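Local coordinates for gala protein type 1, 3 or 4 (Legionella pneumophila subsp. pneumophila, PDB 4XA9) that probably binds small GTPases and may stimulate their GTPase activity, using a curved leucine-rich-repeat scaffold, at residues A[106-111]-A[132-137]; A[85-90]-A[96-101]; A[153-158]-A[172-177]; A[177-182]-A[191-196]. One frame throughout, in Å; residues are numbered along the deposited sequence. Where two conformers were deposited one is given.

Overall arrangement
Neighbouring layers of this leucine-rich-repeat solenoid are joined by two kinds of contact. Interactions 2 and 4 are the buried kind: within a beta-alpha-beta unit, a helix leucine, with an alanine beside it in interaction 4, packs on aliphatic side chains of the following strand and the residue just after it. Interactions 1 and 3 run along the convex side between one helix and the next layer, so each pairs a buried aliphatic patch with a solvent-side edge. That edge is polar and water-bridged in interaction 1 but isoleucine on isoleucine in interaction 3. Interactions 3 and 4 share Ile177 and are tied by Asn196, whereas interactions 2 and 4 occupy opposite sides of the chain's centre.

Interaction 1: A[106-111]-A[132-137]; sequences EGVKAL and AGYLAQ
Lys109 and Tyr134 bring the two backbones to their closest approach, with CA atoms 5.5 Å apart, where helix 104-113 meets helix 129-135. These are successive helices on the convex side of a leucine-rich-repeat solenoid, and their contact shows how neighbouring layers can divide one interface into an aliphatic inner half and an outer half of ring, lysine and water. Tyr134 supplies the central surface. Its ring lies under the aliphatic chain of Lys109 in a CH-pi contact, with Lys109 CG 3.8 Å from the centroid of the Tyr134 ring and 12° from the ring normal. The first torsion of Lys109 makes this possible: with CG opposite the backbone N (chi1 -173°), the chain runs out across the aromatic face. It stays extended until the last bond, where a turn (chi4 69°) brings the ammonium above the CE1-CZ side of the ring, and NZ of Lys109 comes within 3.3 Å of CE1 of Tyr134. On the inner side, Val108 crosses Leu135 at about a right angle, and Val108 CG1 lies 3.8 Å from Leu135 CG; this detail is less certain, because Val108 has a second conformer. Helix 151-159 continues the stack, Leu158 touching Leu135. Toward solvent, the phenol is linked back to the exposed Glu106 through a single water, which sits in the ring plane at its edge. This water donates to Glu106 OE2 at 2.6 Å and is hydrogen-bonded to Tyr134 OH at 2.7 Å.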
loop_
_atom_site.group_PDB
_atom_site.type_symbol
_atom_site.label_atom_id
_atom_site.label_comp_id
_atom_site.label_asym_id
_atom_site.label_seq_id
_atom_site.Cartn_x
_atom_site.Cartn_y
_atom_site.Cartn_z
ATOM N N GLU A 106 18.087 6.603 -10.851
ATOM C CA GLU A 106 18.405 7.780 -11.652
ATOM C C GLU A 106 17.394 8.894 -11.404
ATOM O O GLU A 106 17.746 10.073 -11.393
ATOM C CB GLU A 106 18.442 7.428 -13.141
ATOM C CG GLU A 106 19.566 6.475 -13.536
ATOM C CD GLU A 106 20.954 7.050 -13.291
ATOM O OE1 GLU A 106 21.134 8.279 -13.449
ATOM O OE2 GLU A 106 21.867 6.271 -12.944
ATOM N N GLY A 107 16.135 8.517 -11.208
ATOM C CA GLY A 107 15.097 9.494 -10.945
ATOM C C GLY A 107 15.339 10.156 -9.608
ATOM O O GLY A 107 15.273 11.376 -9.476
ATOM N N VAL A 108 15.660 9.342 -8.614
ATOM C CA VAL A 108 15.856 9.827 -7.254
ATOM C C VAL A 108 17.155 10.622 -7.138
ATOM O O VAL A 108 17.293 11.488 -6.273
ATOM C CB VAL A 108 15.829 8.647 -6.251
ATOM C CG1 VAL A 108 17.066 8.623 -5.352
ATOM C CG2 VAL A 108 14.552 8.700 -5.435
ATOM N N LYS A 109 18.103 10.331 -8.028
ATOM C CA LYS A 109 19.368 11.058 -8.067
ATOM C C LYS A 109 19.111 12.547 -8.270
ATOM O O LYS A 109 19.663 13.400 -7.568
ATOM C CB LYS A 109 20.259 10.520 -9.187
ATOM C CG LYS A 109 21.665 11.096 -9.209
ATOM C CD LYS A 109 22.394 10.688 -10.483
ATOM C CE LYS A 109 23.860 11.082 -10.445
ATOM N NZ LYS A 109 24.618 10.276 -9.449
ATOM N N ALA A 110 18.252 12.854 -9.232
ATOM C CA ALA A 110 17.885 14.237 -9.514
ATOM C C ALA A 110 17.124 14.874 -8.351
ATOM O O ALA A 110 17.431 15.991 -7.937
ATOM C CB ALA A 110 17.057 14.306 -10.790
ATOM N N LEU A 111 16.130 14.164 -7.826
ATOM C CA LEU A 111 15.313 14.700 -6.744
ATOM C C LEU A 111 16.141 14.996 -5.499
ATOM O O LEU A 111 15.892 15.973 -4.793
ATOM C CB LEU A 111 14.185 13.727 -6.394
ATOM C CG LEU A 111 13.113 13.582 -7.465
ATOM C CD1 LEU A 111 12.102 12.536 -7.051
ATOM C CD2 LEU A 111 12.430 14.921 -7.726
ATOM N N ALA A 132 19.409 5.326 -2.306
ATOM C CA ALA A 132 19.469 5.741 -0.909
ATOM C C ALA A 132 20.739 6.550 -0.666
ATOM O O ALA A 132 20.740 7.512 0.104
ATOM C CB ALA A 132 19.417 4.542 0.009
ATOM N N GLY A 133 21.816 6.156 -1.340
ATOM C CA GLY A 133 23.069 6.888 -1.267
ATOM C C GLY A 133 22.917 8.327 -1.722
ATOM O O GLY A 133 23.474 9.252 -1.120
ATOM N N TYR A 134 22.153 8.520 -2.792
ATOM C CA TYR A 134 21.884 9.859 -3.296
ATOM C C TYR A 134 21.082 10.675 -2.287
ATOM O O TYR A 134 21.361 11.854 -2.058
ATOM C CB TYR A 134 21.125 9.785 -4.622
ATOM C CG TYR A 134 21.858 9.051 -5.726
ATOM C CD1 TYR A 134 23.246 9.087 -5.821
ATOM C CD2 TYR A 134 21.158 8.318 -6.673
ATOM C CE1 TYR A 134 23.911 8.415 -6.840
ATOM C CE2 TYR A 134 21.809 7.646 -7.685
ATOM C CZ TYR A 134 23.182 7.696 -7.767
ATOM O OH TYR A 134 23.814 7.020 -8.787
ATOM N N LEU A 135 20.077 10.035 -1.694
ATOM C CA LEU A 135 19.165 10.706 -0.777
ATOM C C LEU A 135 19.862 11.038 0.533
ATOM O O LEU A 135 19.448 11.947 1.259
ATOM C CB LEU A 135 17.931 9.834 -0.524
ATOM C CG LEU A 135 16.975 9.677 -1.705
ATOM C CD1 LEU A 135 15.969 8.566 -1.458
ATOM C CD2 LEU A 135 16.251 10.991 -1.943
ATOM N N ALA A 136 20.929 10.303 0.827
ATOM C CA ALA A 136 21.711 10.543 2.035
ATOM C C ALA A 136 22.403 11.903 1.988
ATOM O O ALA A 136 22.824 12.428 3.015
ATOM C CB ALA A 136 22.733 9.437 2.227
ATOM N N GLN A 137 22.509 12.474 0.793
ATOM C CA GLN A 137 23.148 13.774 0.617
ATOM C C GLN A 137 22.129 14.898 0.404
ATOM O O GLN A 137 22.502 16.053 0.185
ATOM C CB GLN A 137 24.120 13.726 -0.565
ATOM C CG GLN A 137 25.143 12.609 -0.473
ATOM C CD GLN A 137 26.102 12.790 0.689
ATOM O OE1 GLN A 137 26.325 13.906 1.161
ATOM N NE2 GLN A 137 26.670 11.685 1.164
HETATM O O HOH W 1 22.011 5.796 -10.354
#

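Interaction 2: A[85-90]-A[96-101]; sequences QWLSED and LDVSFN
Asp97 OD1 is gripped twice by Ser99; the flanking residues Leu96 and Val98 point the other way to meet Leu87. The backbone N of Ser99 gives Asp97 OD1 a bond of 2.9 Å nearly along the carboxylate C-O axis, closing an Asx turn. The hydroxyl Ser99 OG donates to the same Asp97 OD1 at 2.8 Å, from the syn side and 24° out of the carboxylate plane. Two donors thus fix the rotation of the carboxylate and shape the chain as it leaves the strand. The other oxygen, Asp97 OD2, is hydrogen-bonded to a polar side chain of another protein chain.

Alternation is the principle here: while Asp97 turns away from the helices, toward the other protein chain, its neighbours fill the core. Leu87 presents a single methyl to both of them. Leu87 CD1 is 3.6 Å from Val98 CG1 and 3.9 Å from Leu96 CD1. Leu87 and Val98 run alongside each other, pointing opposite ways. Leu96 swings CG to the far side from its own N (chi1 175°), and its CD1 meets Leu87 obliquely.

This is the leucine-rich-repeat core, in which helix 80-87 folds back on strand 95-97 to complete a beta-alpha-beta unit. Leu72 of strand 71-73 touches both leucines from the preceding layer, while Leu111 of helix 104-113 and Leu120 of strand 119-121 pack on Leu96 and Val98 from the next.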
loop_
_atom_site.group_PDB
_atom_site.type_symbol
_atom_site.label_atom_id
_atom_site.label_comp_id
_atom_site.label_asym_id
_atom_site.label_seq_id
_atom_site.Cartn_x
_atom_site.Cartn_y
_atom_site.Cartn_z
ATOM N N GLN A 85 13.480 13.523 -13.086
ATOM C CA GLN A 85 14.559 14.460 -13.374
ATOM C C GLN A 85 14.007 15.867 -13.606
ATOM O O GLN A 85 14.565 16.859 -13.131
ATOM C CB GLN A 85 15.364 13.990 -14.588
ATOM C CG GLN A 85 16.248 12.784 -14.299
ATOM C CD GLN A 85 16.913 12.233 -15.546
ATOM O OE1 GLN A 85 16.976 12.903 -16.580
ATOM N NE2 GLN A 85 17.402 11.000 -15.460
ATOM N N TRP A 86 12.909 15.927 -14.325
ATOM C CA TRP A 86 12.265 17.169 -14.649
ATOM C C TRP A 86 11.614 17.857 -13.474
ATOM O O TRP A 86 11.745 19.013 -13.298
ATOM C CB TRP A 86 11.409 17.079 -15.924
ATOM C CG TRP A 86 12.344 17.424 -16.978
ATOM C CD1 TRP A 86 13.205 16.586 -17.589
ATOM C CD2 TRP A 86 12.695 18.754 -17.402
ATOM N NE1 TRP A 86 14.030 17.289 -18.397
ATOM C CE2 TRP A 86 13.729 18.621 -18.329
ATOM C CE3 TRP A 86 12.192 20.031 -17.118
ATOM C CZ2 TRP A 86 14.307 19.727 -18.981
ATOM C CZ3 TRP A 86 12.744 21.134 -17.776
ATOM C CH2 TRP A 86 13.802 20.976 -18.684
ATOM N N LEU A 87 10.915 17.086 -12.684
ATOM C CA LEU A 87 10.316 17.605 -11.464
ATOM C C LEU A 87 11.378 18.246 -10.572
ATOM O O LEU A 87 11.092 19.186 -9.833
ATOM C CB LEU A 87 9.591 16.493 -10.703
ATOM C CG LEU A 87 8.229 16.076 -11.259
ATOM C CD1 LEU A 87 7.665 14.888 -10.476
ATOM C CD2 LEU A 87 7.272 17.249 -11.207
ATOM N N SER A 88 12.611 17.748 -10.651
ATOM C CA SER A 88 13.669 18.259 -9.784
ATOM C C SER A 88 14.030 19.687 -10.174
ATOM O O SER A 88 14.711 20.388 -9.424
ATOM C CB SER A 88 14.912 17.365 -9.836
ATOM O OG SER A 88 15.604 17.504 -11.064
ATOM N N GLU A 89 13.556 20.115 -11.344
ATOM C CA GLU A 89 13.812 21.461 -11.839
ATOM C C GLU A 89 12.711 22.440 -11.434
ATOM O O GLU A 89 12.815 23.644 -11.698
ATOM C CB GLU A 89 13.945 21.455 -13.365
ATOM C CG GLU A 89 14.902 20.411 -13.926
ATOM C CD GLU A 89 16.347 20.674 -13.558
ATOM O OE1 GLU A 89 16.669 21.822 -13.185
ATOM O OE2 GLU A 89 17.162 19.729 -13.640
ATOM N N ASP A 90 11.650 21.937 -10.810
ATOM C CA ASP A 90 10.546 22.822 -10.469
ATOM C C ASP A 90 10.907 23.730 -9.316
ATOM O O ASP A 90 11.502 23.298 -8.329
ATOM C CB ASP A 90 9.278 22.048 -10.130
ATOM C CG ASP A 90 8.076 22.968 -9.992
ATOM O OD1 ASP A 90 7.415 23.254 -11.016
ATOM O OD2 ASP A 90 7.801 23.418 -8.865
ATOM N N LEU A 96 6.434 16.546 -2.351
ATOM C CA LEU A 96 6.252 15.791 -3.587
ATOM C C LEU A 96 5.971 14.315 -3.338
ATOM O O LEU A 96 6.668 13.668 -2.556
ATOM C CB LEU A 96 7.495 15.928 -4.470
ATOM C CG LEU A 96 7.575 15.118 -5.768
ATOM C CD1 LEU A 96 6.502 15.562 -6.768
ATOM C CD2 LEU A 96 8.963 15.265 -6.382
ATOM N N ASP A 97 4.953 13.794 -4.014
ATOM C CA ASP A 97 4.682 12.363 -4.029
ATOM C C ASP A 97 4.868 11.818 -5.444
ATOM O O ASP A 97 4.081 12.124 -6.338
ATOM C CB ASP A 97 3.265 12.077 -3.517
ATOM C CG ASP A 97 2.995 10.596 -3.327
ATOM O OD1 ASP A 97 3.798 9.778 -3.811
ATOM O OD2 ASP A 97 1.975 10.244 -2.701
ATOM N N VAL A 98 5.908 11.011 -5.641
ATOM C CA VAL A 98 6.149 10.372 -6.932
ATOM C C VAL A 98 6.107 8.854 -6.799
ATOM O O VAL A 98 6.715 8.141 -7.599
ATOM C CB VAL A 98 7.517 10.770 -7.542
ATOM C CG1 VAL A 98 7.500 12.215 -8.013
ATOM C CG2 VAL A 98 8.645 10.537 -6.542
ATOM N N SER A 99 5.401 8.368 -5.781
ATOM C CA SER A 99 5.314 6.929 -5.529
ATOM C C SER A 99 4.758 6.195 -6.751
ATOM O O SER A 99 3.962 6.757 -7.500
ATOM C CB SER A 99 4.441 6.659 -4.302
ATOM O OG SER A 99 4.935 7.353 -3.166
ATOM N N PHE A 100 5.199 4.955 -6.955
ATOM C CA PHE A 100 4.684 4.104 -8.030
ATOM C C PHE A 100 4.808 4.751 -9.408
ATOM O O PHE A 100 3.814 4.903 -10.121
ATOM C CB PHE A 100 3.224 3.734 -7.762
ATOM C CG PHE A 100 3.028 2.916 -6.513
ATOM C CD1 PHE A 100 2.875 3.532 -5.279
ATOM C CD2 PHE A 100 3.013 1.530 -6.575
ATOM C CE1 PHE A 100 2.704 2.772 -4.119
ATOM C CE2 PHE A 100 2.844 0.764 -5.424
ATOM C CZ PHE A 100 2.690 1.388 -4.195
ATOM N N ASN A 101 6.028 5.128 -9.776
ATOM C CA ASN A 101 6.274 5.756 -11.076
ATOM C C ASN A 101 7.501 5.195 -11.785
ATOM O O ASN A 101 7.906 5.712 -12.822
ATOM C CB ASN A 101 6.440 7.271 -10.925
ATOM C CG ASN A 101 5.149 8.020 -11.130
ATOM O OD1 ASN A 101 4.683 8.174 -12.263
ATOM N ND2 ASN A 101 4.575 8.521 -10.046
#

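Interaction 3: A[153-158]-A[172-177]; sequences EGVIAL and CDVSDI
Val155 and Val174 form the tight, buried part of this contact, where they meet end-on through their methyls. The nearest of these, Val155 CG1 and Val174 CG2, are 3.6 Å apart. The second branch of Val155 widens the touch without tightening it, for Val155 CG2 stands 4.1 Å from both Val174 CG1 and Val174 CG2. It can address both because Val174 turns its two methyls to the helix as a fork: CG1 lies opposite the backbone N (chi1 175°) and CG2 beside it.

The solvent side is looser. There Ile156 and Ile177 cross at a slant and meet through one pair of methyls, with Ile156 CD1 3.9 Å from Ile177 CG2. The exposed Ile177 touches through this CG2 branch alone, while its CG1-CD1 branch heads away from Ile156.

Together the two pairs join helix 151-159 to the next layer of the leucine-rich-repeat solenoid, at the point where the chain descends from the loop after strand 166-168 and enters helix 176-184. Ser175 occupies the N-cap of that helix, and its hydroxyl accepts a weak capping bond, with Ile177 N 3.5 Å from Ser175 OG. The same hydroxyl is hydrogen-bonded to Asp152 of the preceding helix, a polar link beside the aliphatic ones. Deeper in, Leu182 packs on Val155, while nearer solvent Glu181 touches Ile156. Away from this interface, at the far end of the loop, Asp173 OD1 pairs with a basic side chain of another protein chain.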
loop_
_atom_site.group_PDB
_atom_site.type_symbol
_atom_site.label_atom_id
_atom_site.label_comp_id
_atom_site.label_asym_id
_atom_site.label_seq_id
_atom_site.Cartn_x
_atom_site.Cartn_y
_atom_site.Cartn_z
ATOM N N GLU A 153 22.789 -1.369 3.542
ATOM C CA GLU A 153 23.685 -0.355 2.992
ATOM C C GLU A 153 22.924 0.941 2.701
ATOM O O GLU A 153 23.396 2.042 2.997
ATOM C CB GLU A 153 24.361 -0.883 1.727
ATOM C CG GLU A 153 25.294 0.107 1.056
ATOM C CD GLU A 153 26.041 -0.496 -0.119
ATOM O OE1 GLU A 153 26.380 -1.699 -0.059
ATOM O OE2 GLU A 153 26.281 0.228 -1.107
ATOM N N GLY A 154 21.727 0.795 2.142
ATOM C CA GLY A 154 20.865 1.927 1.874
ATOM C C GLY A 154 20.494 2.769 3.084
ATOM O O GLY A 154 20.696 3.984 3.076
ATOM N N VAL A 155 19.943 2.138 4.119
ATOM C CA VAL A 155 19.470 2.881 5.283
ATOM C C VAL A 155 20.630 3.321 6.177
ATOM O O VAL A 155 20.499 4.263 6.961
ATOM C CB VAL A 155 18.460 2.060 6.121
ATOM C CG1 VAL A 155 17.202 1.779 5.308
ATOM C CG2 VAL A 155 19.081 0.771 6.629
ATOM N N ILE A 156 21.766 2.642 6.058
ATOM C CA ILE A 156 22.968 3.080 6.756
ATOM C C ILE A 156 23.399 4.432 6.186
ATOM O O ILE A 156 23.749 5.345 6.933
ATOM C CB ILE A 156 24.101 2.038 6.643
ATOM C CG1 ILE A 156 23.797 0.844 7.550
ATOM C CG2 ILE A 156 25.441 2.648 7.026
ATOM C CD1 ILE A 156 24.732 -0.328 7.369
ATOM N N ALA A 157 23.340 4.574 4.864
ATOM C CA ALA A 157 23.642 5.856 4.235
ATOM C C ALA A 157 22.641 6.914 4.688
ATOM O O ALA A 157 23.028 8.011 5.088
ATOM C CB ALA A 157 23.640 5.731 2.718
ATOM N N LEU A 158 21.358 6.572 4.650
ATOM C CA LEU A 158 20.308 7.495 5.075
ATOM C C LEU A 158 20.474 7.926 6.531
ATOM O O LEU A 158 20.180 9.071 6.879
ATOM C CB LEU A 158 18.927 6.867 4.876
ATOM C CG LEU A 158 18.477 6.653 3.427
ATOM C CD1 LEU A 158 17.196 5.827 3.387
ATOM C CD2 LEU A 158 18.269 7.993 2.727
ATOM N N CYS A 172 11.596 -2.818 3.123
ATOM C CA CYS A 172 12.757 -2.305 2.405
ATOM C C CYS A 172 13.988 -3.199 2.538
ATOM O O CYS A 172 15.110 -2.751 2.286
ATOM C CB CYS A 172 13.095 -0.889 2.887
ATOM S SG CYS A 172 11.886 0.390 2.400
ATOM N N ASP A 173 13.768 -4.452 2.927
ATOM C CA ASP A 173 14.850 -5.427 3.116
ATOM C C ASP A 173 15.899 -4.952 4.124
ATOM O O ASP A 173 17.100 -5.139 3.925
ATOM C CB ASP A 173 15.517 -5.758 1.774
ATOM C CG ASP A 173 14.605 -6.552 0.849
ATOM O OD1 ASP A 173 13.867 -7.424 1.349
ATOM O OD2 ASP A 173 14.613 -6.295 -0.373
ATOM N N VAL A 174 15.434 -4.352 5.215
ATOM C CA VAL A 174 16.318 -3.894 6.278
ATOM C C VAL A 174 16.477 -4.962 7.360
ATOM O O VAL A 174 15.484 -5.501 7.859
ATOM C CB VAL A 174 15.787 -2.597 6.926
ATOM C CG1 VAL A 174 16.649 -2.198 8.109
ATOM C CG2 VAL A 174 15.726 -1.479 5.904
ATOM N N SER A 175 17.718 -5.274 7.724
ATOM C CA SER A 175 17.961 -6.184 8.842
ATOM C C SER A 175 18.445 -5.406 10.061
ATOM O O SER A 175 18.415 -4.180 10.066
ATOM C CB SER A 175 18.986 -7.255 8.468
ATOM O OG SER A 175 20.281 -6.688 8.355
ATOM N N ASP A 176 18.909 -6.128 11.082
ATOM C CA ASP A 176 19.396 -5.513 12.314
ATOM C C ASP A 176 20.554 -4.564 12.065
ATOM O O ASP A 176 20.683 -3.550 12.745
ATOM C CB ASP A 176 19.821 -6.585 13.322
ATOM C CG ASP A 176 18.640 -7.318 13.931
ATOM O OD1 ASP A 176 17.637 -6.652 14.258
ATOM O OD2 ASP A 176 18.717 -8.557 14.090
ATOM N N ILE A 177 21.393 -4.899 11.089
ATOM C CA ILE A 177 22.538 -4.072 10.723
ATOM C C ILE A 177 22.125 -2.646 10.371
ATOM O O ILE A 177 22.720 -1.672 10.843
ATOM C CB ILE A 177 23.294 -4.666 9.521
ATOM C CG1 ILE A 177 23.688 -6.118 9.800
ATOM C CG2 ILE A 177 24.509 -3.816 9.175
ATOM C CD1 ILE A 177 24.563 -6.285 11.011
#

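Interaction 4: A[177-182]-A[191-196]; sequences IGAIEL and LILGKN
Leu182 enters the contact at its first side-chain carbon: Leu182 CB lies 3.9 Å from Leu191 CD2, at the strand end of the interface. From there the chain swings to CG, which sits beside the backbone N and opposite the carbonyl carbon (chi1 -76°), and this turn sends one branch toward the residue after the strand. That branch, CD1, does most of the touching. Leu182 CD1 is 3.7 Å from Leu193 CD1 and 3.9 Å from Leu193 CD2, so that a single methyl rests against both methyls of its partner. The same Leu182 CD1 also comes within 4.1 Å of Leu191 CD1, which puts it between two leucines two positions apart. The other branch, CD2, stays farther from both. Three residues earlier on the helix, Ala179 adds a lighter touch, its CB 4.4 Å from Leu193 CD1; here the backbones come nearest, the CA atoms of Ala179 and Leu193 being 8.0 Å apart.

All four touching residues are buried, and the neighbours extend the same apolar filling: Leu167 of the preceding strand touches Leu182 and Leu191, and Ala159 reaches Leu182 from helix 151-159. Polar closure comes at Asn196, whose OD1 accepts from the backbone N of both Cys172 and Val174, while its ND2 donates to Ala169 O. Leucines facing inward at alternate positions, followed three residues later by an asparagine that bonds to the backbone of the adjacent turn, are the signature of the leucine-rich repeat and its asparagine ladder.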
loop_
_atom_site.group_PDB
_atom_site.type_symbol
_atom_site.label_atom_id
_atom_site.label_comp_id
_atom_site.label_asym_id
_atom_site.label_seq_id
_atom_site.Cartn_x
_atom_site.Cartn_y
_atom_site.Cartn_z
ATOM N N ILE A 177 21.393 -4.899 11.089
ATOM C CA ILE A 177 22.538 -4.072 10.723
ATOM C C ILE A 177 22.125 -2.646 10.371
ATOM O O ILE A 177 22.720 -1.672 10.843
ATOM C CB ILE A 177 23.294 -4.666 9.521
ATOM C CG1 ILE A 177 23.688 -6.118 9.800
ATOM C CG2 ILE A 177 24.509 -3.816 9.175
ATOM C CD1 ILE A 177 24.563 -6.285 11.011
ATOM N N GLY A 178 21.108 -2.530 9.528
ATOM C CA GLY A 178 20.617 -1.226 9.122
ATOM C C GLY A 178 19.855 -0.547 10.238
ATOM O O GLY A 178 20.012 0.649 10.472
ATOM N N ALA A 179 19.028 -1.318 10.934
ATOM C CA ALA A 179 18.176 -0.768 11.982
ATOM C C ALA A 179 19.006 -0.198 13.127
ATOM O O ALA A 179 18.678 0.852 13.677
ATOM C CB ALA A 179 17.215 -1.829 12.496
ATOM N N ILE A 180 20.088 -0.886 13.479
ATOM C CA ILE A 180 20.959 -0.415 14.549
ATOM C C ILE A 180 21.585 0.939 14.196
ATOM O O ILE A 180 21.665 1.830 15.044
ATOM C CB ILE A 180 22.052 -1.456 14.875
ATOM C CG1 ILE A 180 21.424 -2.640 15.611
ATOM C CG2 ILE A 180 23.148 -0.843 15.745
ATOM C CD1 ILE A 180 22.340 -3.840 15.775
ATOM N N GLU A 181 21.996 1.117 12.944
ATOM C CA GLU A 181 22.584 2.394 12.545
ATOM C C GLU A 181 21.535 3.508 12.560
ATOM O O GLU A 181 21.823 4.637 12.956
ATOM C CB GLU A 181 23.244 2.282 11.168
ATOM C CG GLU A 181 24.398 1.288 11.149
ATOM C CD GLU A 181 25.385 1.516 12.288
ATOM O OE1 GLU A 181 25.846 2.667 12.466
ATOM O OE2 GLU A 181 25.680 0.544 13.019
ATOM N N LEU A 182 20.312 3.188 12.150
ATOM C CA LEU A 182 19.217 4.146 12.255
ATOM C C LEU A 182 18.920 4.482 13.719
ATOM O O LEU A 182 18.596 5.620 14.050
ATOM C CB LEU A 182 17.960 3.603 11.569
ATOM C CG LEU A 182 17.974 3.646 10.040
ATOM C CD1 LEU A 182 16.786 2.887 9.468
ATOM C CD2 LEU A 182 17.973 5.083 9.544
ATOM N N LEU A 191 10.366 7.195 13.026
ATOM C CA LEU A 191 10.982 6.158 12.211
ATOM C C LEU A 191 10.035 4.975 12.081
ATOM O O LEU A 191 9.528 4.451 13.072
ATOM C CB LEU A 191 12.325 5.727 12.815
ATOM C CG LEU A 191 13.142 4.613 12.148
ATOM C CD1 LEU A 191 13.517 4.971 10.714
ATOM C CD2 LEU A 191 14.391 4.330 12.979
ATOM N N ILE A 192 9.775 4.573 10.846
ATOM C CA ILE A 192 8.897 3.445 10.589
ATOM C C ILE A 192 9.649 2.409 9.774
ATOM O O ILE A 192 10.113 2.701 8.668
ATOM C CB ILE A 192 7.619 3.887 9.856
ATOM C CG1 ILE A 192 6.824 4.859 10.739
ATOM C CG2 ILE A 192 6.776 2.670 9.460
ATOM C CD1 ILE A 192 5.488 5.320 10.140
ATOM N N LEU A 193 9.776 1.210 10.338
ATOM C CA LEU A 193 10.527 0.123 9.722
ATOM C C LEU A 193 9.762 -1.189 9.794
ATOM O O LEU A 193 10.304 -2.212 10.222
ATOM C CB LEU A 193 11.894 -0.046 10.397
ATOM C CG LEU A 193 12.922 1.068 10.170
ATOM C CD1 LEU A 193 14.118 0.902 11.098
ATOM C CD2 LEU A 193 13.375 1.086 8.712
ATOM N N GLY A 194 8.524 -1.175 9.378
ATOM C CA GLY A 194 7.699 -2.337 9.361
ATOM C C GLY A 194 8.032 -3.315 8.248
ATOM O O GLY A 194 8.611 -2.955 7.279
ATOM N N LYS A 195 7.654 -4.547 8.516
ATOM C CA LYS A 195 7.763 -5.570 7.394
ATOM C C LYS A 195 9.215 -5.790 6.896
ATOM O O LYS A 195 9.476 -5.820 5.688
ATOM C CB LYS A 195 6.833 -5.309 6.295
ATOM C CG LYS A 195 6.334 -6.465 5.493
ATOM C CD LYS A 195 5.333 -7.286 6.226
ATOM C CE LYS A 195 4.720 -8.308 5.315
ATOM N NZ LYS A 195 3.350 -7.875 4.964
ATOM N N ASN A 196 10.203 -5.766 7.762
ATOM C CA ASN A 196 11.584 -5.938 7.409
ATOM C C ASN A 196 12.094 -7.230 8.101
ATOM O O ASN A 196 11.351 -8.078 8.352
ATOM C CB ASN A 196 12.404 -4.720 7.776
ATOM C CG ASN A 196 12.266 -3.586 6.772
ATOM O OD1 ASN A 196 12.372 -3.785 5.602
ATOM N ND2 ASN A 196 11.997 -2.417 7.267
#